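Glyoxalase family protein (Bacillus cereus, PDB 1ZSW) binds a zinc ion and belongs to the glyoxalase/dioxygenase (vicinal oxygen chelate) superfamily, though its reaction is unknown. Local coordinates at residues N137-Q142 with L153-G158. Sequence-based numbering, arbitrary orientation.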
loop_
_atom_site.group_PDB
_atom_site.type_symbol
_atom_site.label_atom_id
_atom_site.label_comp_id
_atom_site.label_asym_id
_atom_site.label_seq_id
_atom_site.Cartn_x
_atom_site.Cartn_y
_atom_site.Cartn_z
ATOM N N ASN A 137 8.980 11.180 12.628
ATOM C CA ASN A 137 10.344 11.689 12.628
ATOM C C ASN A 137 10.895 12.152 11.277
ATOM O O ASN A 137 12.103 12.269 11.106
ATOM C CB ASN A 137 11.279 10.701 13.324
ATOM C CG ASN A 137 10.900 10.489 14.797
ATOM O OD1 ASN A 137 10.756 11.452 15.548
ATOM N ND2 ASN A 137 10.727 9.240 15.196
ATOM N N ARG A 138 9.998 12.442 10.338
ATOM C CA ARG A 138 10.381 12.975 9.043
ATOM C C ARG A 138 9.613 14.245 8.745
ATOM O O ARG A 138 8.443 14.362 9.101
ATOM C CB ARG A 138 10.086 11.936 7.934
ATOM C CG ARG A 138 10.860 10.665 8.110
ATOM C CD ARG A 138 10.790 9.754 6.848
ATOM N NE ARG A 138 11.504 8.509 7.132
ATOM C CZ ARG A 138 10.969 7.518 7.848
ATOM N NH1 ARG A 138 9.738 7.653 8.304
ATOM N NH2 ARG A 138 11.657 6.403 8.089
ATOM N N PRO A 139 10.248 15.231 8.050
ATOM C CA PRO A 139 9.469 16.366 7.592
ATOM C C PRO A 139 8.325 15.893 6.701
ATOM O O PRO A 139 8.511 14.976 5.921
ATOM C CB PRO A 139 10.485 17.221 6.796
ATOM C CG PRO A 139 11.819 16.685 7.147
ATOM C CD PRO A 139 11.669 15.305 7.676
ATOM N N ALA A 140 7.162 16.493 6.849
ATOM C CA ALA A 140 5.931 15.950 6.271
ATOM C C ALA A 140 4.886 16.999 5.914
ATOM O O ALA A 140 4.895 18.136 6.454
ATOM C CB ALA A 140 5.329 14.944 7.270
ATOM N N LEU A 141 3.949 16.611 5.041
ATOM C CA LEU A 141 2.781 17.402 4.736
ATOM C C LEU A 141 1.604 16.479 4.636
ATOM O O LEU A 141 1.584 15.607 3.754
ATOM C CB LEU A 141 2.968 18.165 3.400
ATOM C CG LEU A 141 1.894 19.114 2.880
ATOM C CD1 LEU A 141 1.727 20.388 3.751
ATOM C CD2 LEU A 141 2.224 19.522 1.426
ATOM N N GLN A 142 0.661 16.623 5.553
ATOM C CA GLN A 142 -0.528 15.781 5.549
ATOM C C GLN A 142 -1.549 16.263 4.544
ATOM O O GLN A 142 -1.702 17.455 4.307
ATOM C CB GLN A 142 -1.186 15.731 6.940
ATOM C CG GLN A 142 -0.359 15.028 7.980
ATOM C CD GLN A 142 -0.981 15.141 9.367
ATOM O OE1 GLN A 142 -2.158 15.473 9.514
ATOM N NE2 GLN A 142 -0.186 14.874 10.383
ATOM N N LEU A 153 2.749 13.219 2.854
ATOM C CA LEU A 153 4.001 13.259 2.140
ATOM C C LEU A 153 5.173 13.325 3.116
ATOM O O LEU A 153 5.114 14.075 4.120
ATOM C CB LEU A 153 4.040 14.443 1.178
ATOM C CG LEU A 153 2.945 14.571 0.153
ATOM C CD1 LEU A 153 3.160 15.841 -0.643
ATOM C CD2 LEU A 153 2.955 13.357 -0.816
ATOM N N LEU A 154 6.201 12.548 2.854
ATOM C CA LEU A 154 7.310 12.370 3.803
ATOM C C LEU A 154 8.644 12.545 3.085
ATOM O O LEU A 154 8.876 11.975 2.015
ATOM C CB LEU A 154 7.272 10.969 4.393
ATOM C CG LEU A 154 6.011 10.486 5.113
ATOM C CD1 LEU A 154 6.100 8.931 5.306
ATOM C CD2 LEU A 154 5.816 11.265 6.440
ATOM N N VAL A 155 9.543 13.322 3.658
ATOM C CA VAL A 155 10.812 13.549 2.996
ATOM C C VAL A 155 11.749 12.393 3.107
ATOM O O VAL A 155 12.062 11.933 4.204
ATOM C CB VAL A 155 11.492 14.873 3.440
ATOM C CG1 VAL A 155 12.882 14.951 2.848
ATOM C CG2 VAL A 155 10.633 16.031 3.003
ATOM N N SER A 156 12.213 11.948 1.935
ATOM C CA SER A 156 13.073 10.791 1.804
ATOM C C SER A 156 14.559 11.117 1.752
ATOM O O SER A 156 15.374 10.247 2.011
ATOM C CB SER A 156 12.702 9.990 0.550
ATOM O OG SER A 156 13.161 10.637 -0.644
ATOM N N ASN A 157 14.900 12.357 1.396
ATOM C CA ASN A 157 16.288 12.721 1.093
ATOM C C ASN A 157 16.782 11.975 -0.147
ATOM O O ASN A 157 17.986 11.756 -0.320
ATOM C CB ASN A 157 17.209 12.447 2.293
ATOM C CG ASN A 157 16.781 13.203 3.536
ATOM O OD1 ASN A 157 16.501 14.403 3.479
ATOM N ND2 ASN A 157 16.717 12.501 4.665
ATOM N N GLY A 158 15.844 11.570 -1.000
ATOM C CA GLY A 158 16.186 10.852 -2.231
ATOM C C GLY A 158 16.343 9.342 -2.089
ATOM O O GLY A 158 16.522 8.646 -3.089
#
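L141 and L153 pair as antiparallel partners through two backbone hydrogen bonds, L141 N to L153 O at 2.9 Å and L153 N to L141 O at 2.8 Å, and the strands run at 161° to each other. A third bond joins V155 N to P139 O at 3.0 Å. Between these rungs A140 and L154 form the non-hydrogen-bonded pair, where A140 CA approaches L153 O to 3.0 Å as a CA-H...O contact. On the face that carries A140 and L154, A140 CB meets one branch of L154, CD2, at 3.8 Å. Nearby, the arginine chain of R138 is extended from CG to NE, bringing CD to 3.7 Å from V155 O; its guanidinium travels on to a salt bridge with E226. On the other face, with L141 and L153, the contacts across the strands are between apolar side chains. The P139 ring and V155 cross at about a right angle, with P139 CB 4.0 Å from V155 CG2, the methyl beside the backbone N and anti to the carbonyl carbon. L141 CD2 lies more loosely against L153 CD1, at 4.3 Å. Helix 112-124 covers this face: L115 touches both L153 and V155, while E112 meets P139. Strand 101-109 lies parallel to 150-155 and makes backbone hydrogen bonds to L154 from L107 and V109. Together the strands form a beta hairpin, the last two strands of a beta-alpha-beta-beta-beta module of the glyoxalase fold, with 112-124 as its helix.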